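Local coordinates for protein HTH-type transcriptional activator AmpR (Citrobacter freundii, PDB 3KOT) that regulates transcription of the AmpC beta-lactamase gene as a LysR-family DNA-binding factor, of which this chain is the effector-binding domain, at residues A[81-86]-A[177-182]; A[19-24]-A[157-162]; A[70-75]-A[186-191]; A[75-80]-A[181-186]. The protein carries 3 engineered substitutions. One frame throughout, in Å; residues are numbered along the deposited sequence.

Contact 1 of 4, residues A[81-86]-A[177-182]. Engineered in segment 177-182: Phe182 (natural residue Tyr).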
# COMPACT_ATOMS: atom_id res chain seq x y z
N ALA A 81 -3.87 -6.37 -17.09
CA ALA A 81 -2.96 -5.68 -16.22
C ALA A 81 -1.54 -5.66 -16.76
O ALA A 81 -0.61 -5.86 -16.04
CB ALA A 81 -2.98 -6.27 -14.90
N LEU A 82 -1.42 -5.38 -18.05
CA LEU A 82 -0.14 -5.28 -18.70
C LEU A 82 0.84 -4.34 -17.96
O LEU A 82 0.51 -3.26 -17.59
CB LEU A 82 -0.31 -4.90 -20.14
CG LEU A 82 -1.12 -5.81 -21.02
CD1 LEU A 82 -1.07 -5.27 -22.35
CD2 LEU A 82 -0.51 -7.11 -21.02
N MET A 83 2.05 -4.84 -17.79
CA MET A 83 3.09 -4.20 -17.05
C MET A 83 4.24 -3.61 -17.88
O MET A 83 4.67 -4.17 -18.84
CB MET A 83 3.62 -5.17 -16.03
CG MET A 83 2.54 -5.68 -15.11
SD MET A 83 3.14 -6.35 -13.64
CE MET A 83 4.07 -7.61 -14.26
N SER A 84 4.73 -2.46 -17.45
CA SER A 84 5.81 -1.77 -18.14
C SER A 84 6.58 -0.96 -17.11
O SER A 84 6.06 -0.68 -16.03
CB SER A 84 5.24 -0.85 -19.23
OG SER A 84 6.23 -0.49 -20.17
N PRO A 85 7.83 -0.58 -17.44
CA PRO A 85 8.59 0.30 -16.55
C PRO A 85 7.94 1.67 -16.35
O PRO A 85 7.39 2.27 -17.29
CB PRO A 85 9.93 0.42 -17.26
CG PRO A 85 10.11 -0.91 -17.89
CD PRO A 85 8.72 -1.27 -18.40
N LEU A 86 8.01 2.14 -15.11
CA LEU A 86 7.40 3.40 -14.69
C LEU A 86 8.37 4.10 -13.76
O LEU A 86 8.89 3.49 -12.85
CB LEU A 86 6.10 3.14 -13.95
CG LEU A 86 4.93 2.56 -14.75
CD1 LEU A 86 3.87 2.01 -13.80
CD2 LEU A 86 4.36 3.60 -15.74
N ILE A 177 4.20 -6.37 -20.62
CA ILE A 177 4.16 -7.82 -20.44
C ILE A 177 2.92 -8.24 -19.64
O ILE A 177 2.35 -7.45 -18.89
CB ILE A 177 5.44 -8.37 -19.76
CG1 ILE A 177 5.70 -7.69 -18.42
CG2 ILE A 177 6.65 -8.22 -20.67
CD1 ILE A 177 6.95 -8.20 -17.72
N ASP A 178 2.51 -9.49 -19.81
CA ASP A 178 1.37 -10.01 -19.06
C ASP A 178 1.85 -11.08 -18.09
O ASP A 178 2.25 -12.17 -18.50
CB ASP A 178 0.34 -10.58 -20.04
CG ASP A 178 -0.91 -11.12 -19.34
OD1 ASP A 178 -0.89 -11.30 -18.11
OD2 ASP A 178 -1.91 -11.36 -20.05
N LEU A 179 1.83 -10.75 -16.80
CA LEU A 179 2.16 -11.73 -15.76
C LEU A 179 0.96 -11.97 -14.84
O LEU A 179 1.10 -12.46 -13.73
CB LEU A 179 3.37 -11.25 -14.94
CG LEU A 179 4.61 -10.83 -15.73
CD1 LEU A 179 5.78 -10.56 -14.80
CD2 LEU A 179 4.96 -11.88 -16.76
N GLY A 180 -0.23 -11.61 -15.32
CA GLY A 180 -1.42 -11.69 -14.51
C GLY A 180 -2.44 -10.66 -14.95
O GLY A 180 -2.12 -9.68 -15.62
N SER A 181 -3.70 -10.89 -14.57
CA SER A 181 -4.75 -9.94 -14.88
C SER A 181 -5.51 -9.69 -13.61
O SER A 181 -5.16 -10.22 -12.56
CB SER A 181 -5.68 -10.51 -15.97
OG SER A 181 -5.00 -10.57 -17.21
N PHE A 182 -6.55 -8.86 -13.67
CA PHE A 182 -7.40 -8.69 -12.50
C PHE A 182 -8.64 -9.57 -12.59
O PHE A 182 -9.29 -9.66 -13.63
CB PHE A 182 -7.74 -7.21 -12.28
CG PHE A 182 -6.56 -6.40 -11.82
CD1 PHE A 182 -6.16 -6.45 -10.50
CD2 PHE A 182 -5.84 -5.63 -12.72
CE1 PHE A 182 -5.08 -5.72 -10.07
CE2 PHE A 182 -4.75 -4.89 -12.30
CZ PHE A 182 -4.36 -4.94 -10.97
O HOH W 1 0.48 -8.55 -15.63
O HOH W 2 -2.80 -8.78 -18.17

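Contact 2 of 4, residues A[19-24]-A[157-162]. Engineered in segment 19-24: Val21 (natural residue Thr).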
# COMPACT_ATOMS: atom_id res chain seq x y z
N VAL A 19 -7.70 -5.76 -3.94
CA VAL A 19 -6.29 -5.45 -4.01
C VAL A 19 -6.10 -3.94 -4.19
O VAL A 19 -6.73 -3.29 -5.05
CB VAL A 19 -5.56 -6.31 -5.08
CG1 VAL A 19 -6.09 -6.01 -6.48
CG2 VAL A 19 -4.07 -6.12 -4.98
N GLY A 20 -5.25 -3.37 -3.34
CA GLY A 20 -5.08 -1.93 -3.28
C GLY A 20 -4.87 -1.26 -4.62
O GLY A 20 -5.50 -0.26 -4.93
N VAL A 21 -3.97 -1.80 -5.43
CA VAL A 21 -3.69 -1.17 -6.73
C VAL A 21 -4.97 -1.06 -7.59
O VAL A 21 -5.15 -0.08 -8.32
CB VAL A 21 -2.54 -1.90 -7.50
CG1 VAL A 21 -2.91 -3.35 -7.82
CG2 VAL A 21 -2.17 -1.14 -8.77
N PHE A 22 -5.84 -2.05 -7.51
CA PHE A 22 -7.10 -2.02 -8.26
C PHE A 22 -8.10 -1.05 -7.63
O PHE A 22 -8.81 -0.35 -8.34
CB PHE A 22 -7.70 -3.42 -8.37
CG PHE A 22 -8.90 -3.50 -9.28
CD1 PHE A 22 -8.74 -3.70 -10.64
CD2 PHE A 22 -10.18 -3.39 -8.77
CE1 PHE A 22 -9.84 -3.78 -11.48
CE2 PHE A 22 -11.28 -3.48 -9.60
CZ PHE A 22 -11.11 -3.67 -10.96
N ALA A 23 -8.16 -1.01 -6.30
CA ALA A 23 -9.05 -0.09 -5.61
C ALA A 23 -8.76 1.36 -6.02
O ALA A 23 -9.65 2.09 -6.44
CB ALA A 23 -8.93 -0.27 -4.11
N ILE A 24 -7.50 1.77 -5.91
CA ILE A 24 -7.13 3.15 -6.27
C ILE A 24 -7.17 3.44 -7.78
O ILE A 24 -7.56 4.53 -8.21
CB ILE A 24 -5.73 3.51 -5.73
CG1 ILE A 24 -5.67 3.26 -4.22
CG2 ILE A 24 -5.37 4.95 -6.09
CD1 ILE A 24 -6.68 4.06 -3.39
N VAL A 157 0.20 -0.63 -15.86
CA VAL A 157 0.13 0.74 -16.33
C VAL A 157 -1.26 1.38 -16.17
O VAL A 157 -1.35 2.50 -15.77
CB VAL A 157 0.57 0.81 -17.79
CG1 VAL A 157 0.27 2.06 -18.42
CG2 VAL A 157 1.94 0.44 -17.95
N ARG A 158 -2.31 0.63 -16.51
CA ARG A 158 -3.66 1.20 -16.51
C ARG A 158 -4.19 1.50 -15.10
O ARG A 158 -5.21 2.18 -14.94
CB ARG A 158 -4.64 0.31 -17.28
CG ARG A 158 -4.34 0.20 -18.77
CD ARG A 158 -4.28 1.58 -19.44
NE ARG A 158 -5.61 2.17 -19.62
CZ ARG A 158 -6.19 2.41 -20.80
NH1 ARG A 158 -5.55 2.12 -21.93
NH2 ARG A 158 -7.40 2.95 -20.85
N MET A 159 -3.50 0.99 -14.09
CA MET A 159 -3.88 1.24 -12.71
C MET A 159 -3.23 2.52 -12.18
O MET A 159 -3.52 2.96 -11.07
CB MET A 159 -3.52 0.04 -11.81
CG MET A 159 -4.36 -1.24 -12.06
SD MET A 159 -6.13 -0.95 -11.88
CE MET A 159 -6.77 -1.75 -13.36
N PHE A 160 -2.35 3.13 -12.99
CA PHE A 160 -1.68 4.37 -12.59
C PHE A 160 -1.89 5.53 -13.56
O PHE A 160 -1.07 6.44 -13.65
CB PHE A 160 -0.20 4.11 -12.29
CG PHE A 160 0.01 3.18 -11.14
CD1 PHE A 160 -0.13 3.63 -9.84
CD2 PHE A 160 0.30 1.84 -11.37
CE1 PHE A 160 0.02 2.75 -8.77
CE2 PHE A 160 0.46 0.96 -10.30
CZ PHE A 160 0.32 1.43 -9.00
N THR A 161 -3.00 5.48 -14.28
CA THR A 161 -3.41 6.56 -15.18
C THR A 161 -3.41 7.91 -14.46
O THR A 161 -3.05 8.93 -15.05
CB THR A 161 -4.81 6.29 -15.75
OG1 THR A 161 -4.77 5.12 -16.58
CG2 THR A 161 -5.31 7.46 -16.56
N HIS A 162 -3.81 7.92 -13.20
CA HIS A 162 -3.82 9.16 -12.43
C HIS A 162 -2.43 9.79 -12.32
O HIS A 162 -2.29 11.01 -12.43
CB HIS A 162 -4.47 8.99 -11.04
CG HIS A 162 -3.84 7.93 -10.18
ND1 HIS A 162 -4.05 6.58 -10.38
CD2 HIS A 162 -3.04 8.02 -9.09
CE1 HIS A 162 -3.40 5.89 -9.46
NE2 HIS A 162 -2.78 6.74 -8.66
O HOH W 3 -3.05 2.40 -8.33

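Contact 3 of 4, residues A[70-75]-A[186-191]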
# COMPACT_ATOMS: atom_id res chain seq x y z
N TRP A 70 -7.01 -20.30 -9.40
CA TRP A 70 -7.05 -20.67 -8.01
C TRP A 70 -7.97 -21.89 -7.88
O TRP A 70 -8.99 -21.96 -8.47
CB TRP A 70 -7.54 -19.47 -7.16
CG TRP A 70 -6.66 -18.22 -7.25
CD1 TRP A 70 -5.59 -17.94 -6.50
CD2 TRP A 70 -6.82 -17.11 -8.13
NE1 TRP A 70 -5.06 -16.76 -6.84
CE2 TRP A 70 -5.78 -16.23 -7.86
CE3 TRP A 70 -7.69 -16.79 -9.15
CZ2 TRP A 70 -5.63 -15.05 -8.55
CZ3 TRP A 70 -7.52 -15.63 -9.83
CH2 TRP A 70 -6.51 -14.78 -9.54
N HIS A 71 -7.58 -22.87 -7.09
CA HIS A 71 -8.37 -24.07 -6.91
C HIS A 71 -9.56 -23.83 -6.00
O HIS A 71 -9.48 -23.03 -5.16
CB HIS A 71 -7.52 -25.18 -6.33
CG HIS A 71 -6.37 -25.59 -7.18
ND1 HIS A 71 -6.53 -26.15 -8.42
CD2 HIS A 71 -5.04 -25.56 -6.96
CE1 HIS A 71 -5.35 -26.42 -8.94
NE2 HIS A 71 -4.43 -26.08 -8.06
N ASP A 72 -10.65 -24.57 -6.19
CA ASP A 72 -11.87 -24.40 -5.42
C ASP A 72 -12.39 -22.95 -5.34
O ASP A 72 -12.96 -22.54 -4.36
CB ASP A 72 -11.63 -24.85 -4.01
CG ASP A 72 -11.57 -26.31 -3.89
OD1 ASP A 72 -12.00 -26.99 -4.83
OD2 ASP A 72 -11.11 -26.77 -2.84
N THR A 73 -12.15 -22.21 -6.41
CA THR A 73 -12.55 -20.84 -6.53
C THR A 73 -13.32 -20.69 -7.82
O THR A 73 -12.95 -21.21 -8.82
CB THR A 73 -11.35 -19.89 -6.60
OG1 THR A 73 -10.63 -19.93 -5.40
CG2 THR A 73 -11.76 -18.60 -6.72
N ASP A 74 -14.38 -19.91 -7.75
CA ASP A 74 -15.11 -19.43 -8.90
C ASP A 74 -14.54 -18.05 -9.26
O ASP A 74 -14.79 -17.10 -8.54
CB ASP A 74 -16.60 -19.37 -8.58
CG ASP A 74 -17.46 -18.86 -9.72
OD1 ASP A 74 -17.18 -19.08 -10.87
OD2 ASP A 74 -18.51 -18.30 -9.42
N ALA A 75 -13.80 -17.99 -10.37
CA ALA A 75 -13.04 -16.79 -10.76
C ALA A 75 -13.62 -16.17 -12.02
O ALA A 75 -13.86 -16.86 -13.01
CB ALA A 75 -11.56 -17.13 -10.97
N ARG A 186 -14.75 -15.91 -5.85
CA ARG A 186 -15.54 -16.37 -4.73
C ARG A 186 -15.10 -17.79 -4.37
O ARG A 186 -14.98 -18.65 -5.25
CB ARG A 186 -17.02 -16.40 -5.14
CG ARG A 186 -17.95 -17.05 -4.14
CD ARG A 186 -19.36 -17.19 -4.71
NE ARG A 186 -19.41 -18.01 -5.92
CZ ARG A 186 -19.54 -19.32 -5.92
NH1 ARG A 186 -19.63 -19.97 -4.77
NH2 ARG A 186 -19.58 -20.00 -7.06
N LEU A 187 -14.88 -18.06 -3.11
CA LEU A 187 -14.66 -19.40 -2.66
C LEU A 187 -15.86 -20.27 -3.05
O LEU A 187 -16.94 -19.87 -2.85
CB LEU A 187 -14.42 -19.44 -1.15
CG LEU A 187 -13.11 -18.93 -0.59
CD1 LEU A 187 -13.00 -18.99 0.84
CD2 LEU A 187 -11.94 -19.54 -1.24
N GLN A 188 -15.66 -21.42 -3.58
CA GLN A 188 -16.78 -22.28 -3.91
C GLN A 188 -17.53 -22.74 -2.69
O GLN A 188 -18.68 -22.93 -2.74
CB GLN A 188 -16.41 -23.43 -4.85
CG GLN A 188 -16.02 -22.92 -6.25
CD GLN A 188 -15.58 -23.99 -7.19
OE1 GLN A 188 -15.12 -25.02 -6.78
NE2 GLN A 188 -15.75 -23.75 -8.47
N SER A 189 -16.92 -22.71 -1.54
CA SER A 189 -17.66 -22.98 -0.36
C SER A 189 -18.45 -21.77 0.12
O SER A 189 -19.16 -21.87 1.04
CB SER A 189 -16.72 -23.47 0.71
OG SER A 189 -15.97 -22.46 1.21
N ARG A 190 -18.28 -20.61 -0.50
CA ARG A 190 -19.03 -19.43 -0.12
C ARG A 190 -20.25 -19.23 -1.02
O ARG A 190 -20.12 -19.13 -2.18
CB ARG A 190 -18.16 -18.16 -0.18
CG ARG A 190 -18.83 -16.90 0.25
CD ARG A 190 -18.54 -16.66 1.63
NE ARG A 190 -19.15 -15.48 2.19
CZ ARG A 190 -18.89 -15.01 3.39
NH1 ARG A 190 -18.01 -15.63 4.14
NH2 ARG A 190 -19.45 -13.89 3.84
N PRO A 191 -21.40 -19.13 -0.42
CA PRO A 191 -22.62 -18.96 -1.15
C PRO A 191 -22.71 -17.66 -1.95
O PRO A 191 -22.40 -16.65 -1.45
CB PRO A 191 -23.64 -18.98 -0.01
CG PRO A 191 -23.12 -19.82 0.86
CD PRO A 191 -21.75 -19.41 0.97
O HOH W 4 -14.03 -23.27 -1.43

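Contact 4 of 4, residues A[75-80]-A[181-186]. Engineered in segment 181-186: Phe182 (natural residue Tyr).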
# COMPACT_ATOMS: atom_id res chain seq x y z
N ALA A 75 -13.80 -17.99 -10.37
CA ALA A 75 -13.04 -16.79 -10.76
C ALA A 75 -13.62 -16.17 -12.02
O ALA A 75 -13.86 -16.86 -13.01
CB ALA A 75 -11.56 -17.13 -10.97
N GLN A 76 -13.84 -14.86 -11.97
CA GLN A 76 -14.37 -14.12 -13.11
C GLN A 76 -13.40 -13.02 -13.52
O GLN A 76 -12.94 -12.25 -12.69
CB GLN A 76 -15.74 -13.54 -12.78
CG GLN A 76 -16.28 -12.61 -13.85
CD GLN A 76 -17.77 -12.74 -14.04
OE1 GLN A 76 -18.54 -12.76 -13.08
NE2 GLN A 76 -18.19 -12.84 -15.30
N TYR A 77 -13.08 -12.97 -14.82
CA TYR A 77 -12.10 -12.01 -15.35
C TYR A 77 -12.65 -10.59 -15.32
O TYR A 77 -13.78 -10.35 -15.74
CB TYR A 77 -11.73 -12.42 -16.79
CG TYR A 77 -10.68 -11.57 -17.49
CD1 TYR A 77 -9.33 -11.91 -17.42
CD2 TYR A 77 -11.05 -10.46 -18.24
CE1 TYR A 77 -8.36 -11.14 -18.08
CE2 TYR A 77 -10.09 -9.69 -18.91
CZ TYR A 77 -8.75 -10.04 -18.82
OH TYR A 77 -7.79 -9.29 -19.48
N LEU A 78 -11.85 -9.66 -14.82
CA LEU A 78 -12.23 -8.24 -14.82
C LEU A 78 -11.56 -7.49 -15.96
O LEU A 78 -12.23 -6.97 -16.85
CB LEU A 78 -11.91 -7.56 -13.49
CG LEU A 78 -12.58 -8.21 -12.26
CD1 LEU A 78 -11.99 -7.63 -10.98
CD2 LEU A 78 -14.08 -8.04 -12.31
N CYS A 79 -10.23 -7.43 -15.93
CA CYS A 79 -9.49 -6.67 -16.94
C CYS A 79 -8.00 -7.00 -16.97
O CYS A 79 -7.45 -7.57 -16.03
CB CYS A 79 -9.71 -5.16 -16.77
SG CYS A 79 -9.01 -4.44 -15.25
N SER A 80 -7.34 -6.62 -18.07
CA SER A 80 -5.92 -6.89 -18.24
C SER A 80 -5.10 -5.99 -17.32
O SER A 80 -5.59 -4.94 -16.87
CB SER A 80 -5.51 -6.66 -19.70
OG SER A 80 -5.75 -5.31 -20.07
N SER A 181 -3.70 -10.89 -14.57
CA SER A 181 -4.75 -9.94 -14.88
C SER A 181 -5.51 -9.69 -13.61
O SER A 181 -5.16 -10.22 -12.56
CB SER A 181 -5.68 -10.51 -15.97
OG SER A 181 -5.00 -10.57 -17.21
N PHE A 182 -6.55 -8.86 -13.67
CA PHE A 182 -7.40 -8.69 -12.50
C PHE A 182 -8.64 -9.57 -12.59
O PHE A 182 -9.29 -9.66 -13.63
CB PHE A 182 -7.74 -7.21 -12.28
CG PHE A 182 -6.56 -6.40 -11.82
CD1 PHE A 182 -6.16 -6.45 -10.50
CD2 PHE A 182 -5.84 -5.63 -12.72
CE1 PHE A 182 -5.08 -5.72 -10.07
CE2 PHE A 182 -4.75 -4.89 -12.30
CZ PHE A 182 -4.36 -4.94 -10.97
N TRP A 183 -8.92 -10.22 -11.47
CA TRP A 183 -9.97 -11.22 -11.36
C TRP A 183 -10.82 -10.94 -10.13
O TRP A 183 -10.32 -10.36 -9.15
CB TRP A 183 -9.36 -12.61 -11.19
CG TRP A 183 -8.62 -13.11 -12.36
CD1 TRP A 183 -7.32 -12.86 -12.68
CD2 TRP A 183 -9.13 -13.95 -13.41
NE1 TRP A 183 -6.99 -13.50 -13.85
CE2 TRP A 183 -8.09 -14.17 -14.31
CE3 TRP A 183 -10.37 -14.55 -13.65
CZ2 TRP A 183 -8.24 -14.96 -15.46
CZ3 TRP A 183 -10.53 -15.33 -14.80
CH2 TRP A 183 -9.47 -15.53 -15.68
N ILE A 184 -12.08 -11.33 -10.17
CA ILE A 184 -12.92 -11.32 -8.96
C ILE A 184 -13.29 -12.77 -8.65
O ILE A 184 -13.78 -13.50 -9.52
CB ILE A 184 -14.18 -10.44 -9.09
CG1 ILE A 184 -14.92 -10.35 -7.74
CG2 ILE A 184 -15.13 -10.98 -10.17
CD1 ILE A 184 -16.04 -9.30 -7.72
N THR A 185 -13.05 -13.17 -7.40
CA THR A 185 -13.13 -14.58 -7.04
C THR A 185 -13.99 -14.82 -5.80
O THR A 185 -13.99 -14.04 -4.85
CB THR A 185 -11.72 -15.22 -6.85
OG1 THR A 185 -11.12 -14.74 -5.64
CG2 THR A 185 -10.83 -14.89 -8.02
N ARG A 186 -14.75 -15.91 -5.85
CA ARG A 186 -15.54 -16.37 -4.73
C ARG A 186 -15.10 -17.79 -4.37
O ARG A 186 -14.98 -18.65 -5.25
CB ARG A 186 -17.02 -16.40 -5.14
CG ARG A 186 -17.95 -17.05 -4.14
CD ARG A 186 -19.36 -17.19 -4.71
NE ARG A 186 -19.41 -18.01 -5.92
CZ ARG A 186 -19.54 -19.32 -5.92
NH1 ARG A 186 -19.63 -19.97 -4.77
NH2 ARG A 186 -19.58 -20.00 -7.06
O HOH W 5 -5.74 -10.45 -20.40

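Contact 1 of 4, residues A[81-86]-A[177-182]
Met83 and Ile177 pair where two chain segments of this LysR effector-binding domain run side by side, in a position consistent with the hinge region between the subdomains of a fold related to periplasmic binding proteins. They make a single antiparallel hydrogen-bonded bridge. Met83 N reaches Ile177 O at 2.8 Å in a nearly straight bond (171°), while Ile177 N returns to a lone pair of Met83 O at 2.9 Å. Beyond the bridge direct backbone bonding gives way to two waters. Water 1 donates to Ala81 O and Gly180 O and accepts from Leu179 N at 2.8 Å; water 2 accepts from Ala81 N, donates to Gly180 O and is bonded to Ser181 OG. The bend itself is an Asx turn in which Asp178 OD1 takes Gly180 N at 2.9 Å, nearly along its C-O axis. On one flank Leu82 CD2 lies 3.7 Å from Asp178 CB. Met83 bends at its last torsion (chi3 -61°) and brings CE tightly against Leu179 CD1, 3.5 Å away, the two side chains crossing at about a right angle. Ala81 CB meets CE2 of the engineered Phe182 obliquely at 3.4 Å. Two backbone bonds thus hold the one bridge, and past it the polar backbone atoms of Ala81, Leu179 and Gly180 are satisfied by water rather than by each other.

Contact 2 of 4, residues A[19-24]-A[157-162]
Val21, an engineered residue, pushes its CG2 into the angle between Met159 and Phe160. That methyl lies 3.5 Å from Met159 CB and 3.6 Å from Phe160 CZ, approaching the phenyl ring obliquely. It is the branch anti to the backbone N, which turns it off the helix toward the 157-162 segment. Met159 does most of the covering from the other side: bent at chi2 (-57°) and again at chi3, its chain lays SD beside the Phe22 ring, 5.0 Å from the centroid, in an oblique Met-aromatic contact. The terminal CE then comes to 3.9 Å from Phe22 CD1. Farther along, Ile24 CG2 rests against His162 CE1 at 4.0 Å. No direct hydrogen bond crosses between the segments; instead water 3 donates to Met159 O at 2.8 Å and to Val21 O at 3.2 Å, lying at the edge of the His162 ring and in its plane. The backbones behind this layer are set by two helix starts, with Val19 and Phe160 at the N-cap positions; Val19 O accepts from Ala23 N at 3.0 Å. A glycerol beside Val21 is consistent with this being part of the cleft between subdomains, where LysR regulators bind effectors. Around it, Ala139, Val140 and Leu143 of helix 139-147 pack on Val21 and Phe160, Leu78 and Cys79 of strand 73-86 lie against Phe22, and Thr141 of the second subunit packs on Ile24.

Contact 3 of 4, residues A[70-75]-A[186-191]
Asp74 and Arg186 hold each other by both backbone and side chain. Asp74 N gives its hydrogen to Arg186 O at 2.9 Å, and Arg186 N returns one to Asp74 O at 2.9 Å. The two side chains lie on one face of the sheet, where a salt bridge joins Arg186 NH2 to Asp74 OD2 at 3.1 Å; the nitrogen stands above the carboxylate plane, 44° out of it. The arginine chain turns at chi3 (60°), and the other end of its guanidinium, NH1, donates to Arg190 O at 2.8 Å, so two acceptors fix the rotation of the group. This is the outer end of the antiparallel pairing between strands 73-86 and 181-187, with Thr73 and Leu187 as a non-hydrogen-bonded pair, entered by a type II turn at 70-73 and left by a type I turn at 187-190. The second turn is closed by Arg190 N to Leu187 O, 2.8 Å. Asp72 O accepts twice: from Gln188 N at 3.0 Å, in a straight bond (171°), and from water 4, which in turn accepts from Ser189 N. Thr73 OG1 donates weakly to His71 O. The guanidinium of Arg190 has its own partner, with NH2 in a salt bridge to Asp60.

Contact 4 of 4, residues A[75-80]-A[181-186]
Strands 75-80 and 181-186 run antiparallel with their axes at 149°, 4.5 Å apart at closest. Gln76 and Ile184 form a hydrogen-bonded pair: Gln76 N meets Ile184 O and Ile184 N meets Gln76 O, both at 2.8 Å. The register then slips by one in a classic beta bulge. Leu78 N and, more weakly, Cys79 N both point at O of the engineered Phe182, the former at 2.8 Å, while Phe182 N donates to Cys79 O. On the face carrying Tyr77 and Trp183, the tyrosine turns an edge to the face of the indole six-membered ring, planes at 89° and centroids 5.4 Å apart. Its CB also sits over that face, 4.0 Å from the centroid, a CH-pi contact. With CG anti to the backbone N (chi1 -178°), the Tyr77 ring extends toward Ser181, and CE1 comes 3.5 Å from Ser181 CB. Ala75 CB fills in beside Trp183 and Thr185. On the other face Gln76 and Ile184 lie side by side, and Leu78 CD2 packs against Ile184 CG2 at 3.8 Å. The Cys79 sulfur stands obliquely beside the Phe182 ring. Strand 61-66 flanks strand 181-187 on its other edge, with Thr185 OG1 hydrogen-bonded to Arg64 NH1 and Ile63 packed on Leu78 and Ile184; helix 194-207 covers Leu78 and Ile184 through Leu203, Leu207 and Phe199, and Met159, from the loop before helix 161-165, touches Cys79.

Contacts 3, 4 and 1 follow one another along the same two strands, 73-86 and 181-187, and their neighbouring loops: centres of contacts 3 and 4 lie about 12 Å apart, those of 4 and 1 about 14 Å, and those of 3 and 1 about 24 Å. In sequence, contacts 4 and 1 are nested inside the loop closed by contact 3. Contact 2 crosses this pattern, joining the starts of helices 20-37 and 161-165, its centre about 12 Å from contact 1 and about 14 Å from contact 4. It touches both through Phe182, which packs on Phe22 and Met159, and contact 1 also through a probable Leu82 O to Val157 N hydrogen bond. This strand pair thus leads from the surface toward the probable hinge beside the probable effector cleft.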